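Local coordinates for extracellular solute-binding protein family 1 (Arthrobacter chlorophenolicus, PDB 4R2F) that binds laminaribiose and probably serves as the extracellular sugar-binding component of a bacterial uptake transporter, at residues A[93-104]-A[309-319]. Numbering follows the deposited sequence.
With BGC (beta-D-glucopyranose), chain B.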
loop_
_atom_site.group_PDB
_atom_site.type_symbol
_atom_site.label_atom_id
_atom_site.label_comp_id
_atom_site.label_asym_id
_atom_site.label_seq_id
_atom_site.Cartn_x
_atom_site.Cartn_y
_atom_site.Cartn_z
ATOM N N GLY A 93 18.775 -2.299 14.713
ATOM C CA GLY A 93 17.853 -1.588 13.834
ATOM C C GLY A 93 18.281 -0.150 13.580
ATOM O O GLY A 93 19.291 0.329 14.132
ATOM N N PRO A 94 17.502 0.563 12.750
ATOM C CA PRO A 94 17.850 1.916 12.354
ATOM C C PRO A 94 17.413 2.966 13.368
ATOM O O PRO A 94 16.651 2.665 14.313
ATOM C CB PRO A 94 17.061 2.079 11.065
ATOM C CG PRO A 94 15.789 1.357 11.370
ATOM C CD PRO A 94 16.217 0.148 12.163
ATOM N N ALA A 95 17.863 4.200 13.144
ATOM C CA ALA A 95 17.371 5.360 13.891
ATOM C C ALA A 95 16.021 5.859 13.344
ATOM O O ALA A 95 15.148 6.320 14.100
ATOM C CB ALA A 95 18.399 6.487 13.828
ATOM N N VAL A 96 15.884 5.781 12.024
ATOM C CA VAL A 96 14.728 6.254 11.289
ATOM C C VAL A 96 14.417 5.288 10.162
ATOM O O VAL A 96 15.327 4.718 9.549
ATOM C CB VAL A 96 15.018 7.615 10.613
ATOM C CG1 VAL A 96 13.768 8.173 9.945
ATOM C CG2 VAL A 96 15.585 8.609 11.612
ATOM N N SER A 97 13.136 5.137 9.850
ATOM C CA SER A 97 12.744 4.317 8.722
ATOM C C SER A 97 11.389 4.645 8.136
ATOM O O SER A 97 10.511 5.259 8.783
ATOM C CB SER A 97 12.763 2.814 9.111
ATOM O OG SER A 97 11.546 2.375 9.687
ATOM N N THR A 98 11.224 4.220 6.890
ATOM C CA THR A 98 9.911 3.951 6.338
ATOM C C THR A 98 9.647 2.458 6.553
ATOM O O THR A 98 10.388 1.773 7.256
ATOM C CB THR A 98 9.831 4.298 4.847
ATOM O OG1 THR A 98 10.745 3.477 4.085
ATOM C CG2 THR A 98 10.170 5.729 4.650
ATOM N N GLY A 99 8.570 1.954 6.002
ATOM C CA GLY A 99 8.258 0.533 6.173
ATOM C C GLY A 99 6.777 0.333 6.077
ATOM O O GLY A 99 6.091 1.052 5.350
ATOM N N GLY A 100 6.278 -0.643 6.819
ATOM C CA GLY A 100 4.888 -0.977 6.774
ATOM C C GLY A 100 4.014 0.188 7.188
ATOM O O GLY A 100 4.413 1.035 7.978
ATOM N N GLY A 101 2.808 0.223 6.635
ATOM C CA GLY A 101 1.844 1.286 6.927
ATOM C C GLY A 101 1.505 1.440 8.397
ATOM O O GLY A 101 1.218 2.542 8.831
ATOM N N PHE A 102 1.536 0.338 9.154
ATOM C CA PHE A 102 1.138 0.329 10.583
ATOM C C PHE A 102 2.196 -0.133 11.545
ATOM O O PHE A 102 1.952 -0.180 12.715
ATOM C CB PHE A 102 -0.119 -0.537 10.741
ATOM C CG PHE A 102 -1.129 -0.291 9.652
ATOM C CD1 PHE A 102 -1.845 0.888 9.625
ATOM C CD2 PHE A 102 -1.263 -1.181 8.604
ATOM C CE1 PHE A 102 -2.737 1.146 8.612
ATOM C CE2 PHE A 102 -2.156 -0.936 7.588
ATOM C CZ PHE A 102 -2.890 0.230 7.597
ATOM N N GLN A 103 3.363 -0.452 11.016
ATOM C CA GLN A 103 4.544 -0.856 11.759
ATOM C C GLN A 103 4.883 0.048 12.981
ATOM O O GLN A 103 5.216 -0.427 14.059
ATOM C CB GLN A 103 5.667 -0.851 10.710
ATOM C CG GLN A 103 7.077 -1.023 11.149
ATOM C CD GLN A 103 7.977 -1.230 9.933
ATOM O OE1 GLN A 103 7.652 -2.013 9.043
ATOM N NE2 GLN A 103 9.098 -0.541 9.905
ATOM N N ALA A 104 4.774 1.354 12.807
ATOM C CA ALA A 104 5.048 2.284 13.889
ATOM C C ALA A 104 4.163 2.008 15.135
ATOM O O ALA A 104 4.599 2.222 16.261
ATOM C CB ALA A 104 4.848 3.695 13.396
ATOM N N PHE A 309 -3.245 3.069 2.012
ATOM C CA PHE A 309 -2.259 2.880 3.084
ATOM C C PHE A 309 -1.680 4.249 3.458
ATOM O O PHE A 309 -1.119 4.943 2.613
ATOM C CB PHE A 309 -1.127 1.936 2.673
ATOM C CG PHE A 309 -1.600 0.557 2.382
ATOM C CD1 PHE A 309 -2.094 0.246 1.126
ATOM C CD2 PHE A 309 -1.604 -0.416 3.370
ATOM C CE1 PHE A 309 -2.581 -1.030 0.839
ATOM C CE2 PHE A 309 -2.078 -1.700 3.095
ATOM C CZ PHE A 309 -2.579 -1.992 1.829
ATOM N N PRO A 310 -1.823 4.637 4.732
ATOM C CA PRO A 310 -1.272 5.880 5.236
ATOM C C PRO A 310 0.182 5.729 5.629
ATOM O O PRO A 310 0.507 5.621 6.813
ATOM C CB PRO A 310 -2.130 6.138 6.473
ATOM C CG PRO A 310 -2.427 4.787 7.000
ATOM C CD PRO A 310 -2.533 3.885 5.789
ATOM N N ASN A 311 1.070 5.708 4.648
ATOM C CA ASN A 311 2.470 5.454 4.950
ATOM C C ASN A 311 3.159 6.607 5.639
ATOM O O ASN A 311 2.808 7.778 5.452
ATOM C CB ASN A 311 3.223 5.053 3.689
ATOM C CG ASN A 311 2.821 3.675 3.214
ATOM O OD1 ASN A 311 2.754 2.738 4.009
ATOM N ND2 ASN A 311 2.530 3.545 1.928
ATOM N N ASN A 312 4.159 6.259 6.425
ATOM C CA ASN A 312 4.707 7.182 7.410
ATOM C C ASN A 312 6.182 6.909 7.696
ATOM O O ASN A 312 6.702 5.829 7.412
ATOM C CB ASN A 312 3.888 7.073 8.711
ATOM C CG ASN A 312 3.718 5.638 9.189
ATOM O OD1 ASN A 312 2.720 4.937 8.846
ATOM N ND2 ASN A 312 4.681 5.167 9.947
ATOM N N ILE A 313 6.854 7.946 8.191
ATOM C CA ILE A 313 8.234 7.880 8.589
ATOM C C ILE A 313 8.268 7.853 10.083
ATOM O O ILE A 313 7.634 8.687 10.750
ATOM C CB ILE A 313 9.057 9.105 8.108
ATOM C CG1 ILE A 313 8.939 9.250 6.596
ATOM C CG2 ILE A 313 10.532 8.983 8.488
ATOM C CD1 ILE A 313 9.754 10.392 6.026
ATOM N N MET A 314 9.084 6.940 10.595
ATOM C CA MET A 314 9.121 6.630 11.999
ATOM C C MET A 314 10.539 6.711 12.531
ATOM O O MET A 314 11.526 6.501 11.822
ATOM C CB MET A 314 8.464 5.252 12.268
ATOM C CG MET A 314 9.147 4.020 11.744
ATOM S SD MET A 314 8.015 2.632 11.549
ATOM C CE MET A 314 7.428 2.965 9.903
ATOM N N MET A 315 10.624 7.104 13.787
ATOM C CA MET A 315 11.896 7.227 14.486
ATOM C C MET A 315 11.912 6.174 15.604
ATOM O O MET A 315 10.854 5.800 16.106
ATOM C CB MET A 315 12.028 8.657 15.082
ATOM C CG MET A 315 12.252 9.789 14.102
ATOM S SD MET A 315 12.491 11.408 14.871
ATOM C CE MET A 315 10.901 11.592 15.607
ATOM N N TYR A 316 13.103 5.717 15.990
ATOM C CA TYR A 316 13.280 4.649 16.975
ATOM C C TYR A 316 14.138 5.091 18.148
ATOM O O TYR A 316 14.981 5.977 17.998
ATOM C CB TYR A 316 13.988 3.461 16.326
ATOM C CG TYR A 316 13.226 2.823 15.181
ATOM C CD1 TYR A 316 13.235 3.378 13.916
ATOM C CD2 TYR A 316 12.494 1.675 15.379
ATOM C CE1 TYR A 316 12.538 2.800 12.870
ATOM C CE2 TYR A 316 11.794 1.084 14.347
ATOM C CZ TYR A 316 11.819 1.636 13.087
ATOM O OH TYR A 316 11.137 1.014 12.051
ATOM N N THR A 317 13.963 4.432 19.297
ATOM C CA THR A 317 14.740 4.754 20.491
ATOM C C THR A 317 16.222 4.463 20.320
ATOM O O THR A 317 17.048 5.118 20.938
ATOM C CB THR A 317 14.238 4.020 21.751
ATOM O OG1 THR A 317 14.197 2.616 21.496
ATOM C CG2 THR A 317 12.838 4.524 22.164
ATOM N N ASN A 318 16.557 3.477 19.492
ATOM C CA ASN A 318 17.946 3.162 19.230
ATOM C C ASN A 318 18.543 4.119 18.227
ATOM O O ASN A 318 18.607 3.824 17.030
ATOM C CB ASN A 318 18.097 1.724 18.730
ATOM C CG ASN A 318 19.565 1.321 18.566
ATOM O OD1 ASN A 318 20.458 2.065 18.943
ATOM N ND2 ASN A 318 19.805 0.168 17.965
ATOM N N THR A 319 18.964 5.278 18.729
ATOM C CA THR A 319 19.574 6.325 17.911
ATOM C C THR A 319 20.775 6.838 18.677
ATOM O O THR A 319 20.751 6.871 19.898
ATOM C CB THR A 319 18.594 7.510 17.619
ATOM O OG1 THR A 319 19.273 8.585 16.942
ATOM C CG2 THR A 319 17.979 8.059 18.900
HETATM C C2 BGC B . 1.937 -0.505 1.533
HETATM C C3 BGC B . 2.293 -0.538 3.020
HETATM C C4 BGC B . 2.095 -1.945 3.568
HETATM C C5 BGC B . 2.891 -2.945 2.739
HETATM C C6 BGC B . 2.626 -4.392 3.177
HETATM C C1 BGC B . 2.873 -1.492 0.857
HETATM O O2 BGC B . 2.100 0.802 0.995
HETATM O O3 BGC B . 1.485 0.387 3.747
HETATM O O4 BGC B . 2.588 -2.014 4.900
HETATM O O5 BGC B . 2.570 -2.807 1.351
HETATM O O6 BGC B . 1.249 -4.783 2.976
HETATM O O HOH W 1 17.484 -1.263 17.170
HETATM O O HOH W 2 20.155 2.643 15.066
HETATM O O HOH W 3 6.604 4.231 5.109
HETATM O O HOH W 4 4.377 3.310 6.181
#
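Ser-97 and Met-314 form an antiparallel hydrogen-bonded pair. Ser-97 N donates to Met-314 O (2.9 Å), and Met-314 N returns a nearly straight bond to Ser-97 O. Tyr-316 N extends the pairing to Ala-95 O.

Tyr-316 OH donates to Ser-97 OG at 2.8 Å, and OG in turn donates to Thr-98 O. With CG beside the backbone N (chi1 -62°), the tyrosine ring has its edge at Ala-95 O. Gln-103 NE2 adds a weak bond to the phenol oxygen (3.3 Å), while its OE1 accepts from Gly-100 N. A phenylalanine in place of Tyr-316 would probably leave Ser-97 OG without its donor and the Gln-103 amide less firmly held.

Met-314 SD rests against Ala-104 CB and Gln-103 CG, both at 3.8 Å. Val-96, on the sheet face it shares with Met-315, meets Ile-313 CG2 through its CG1 (3.6 Å).

At the sugar end, Gly-101 N donates to glucose O4 (2.8 Å). Asn-311 OD1 accepts from O3, and ND2 donates to O2 at 2.9 Å. Phe-309 lays one ring face against C2. Asp-154, His-207 and Asp-395 also hydrogen-bond this glucose. The arrangement belongs to the glycan pocket of a sugar-binding protein of the extracellular solute-binding family.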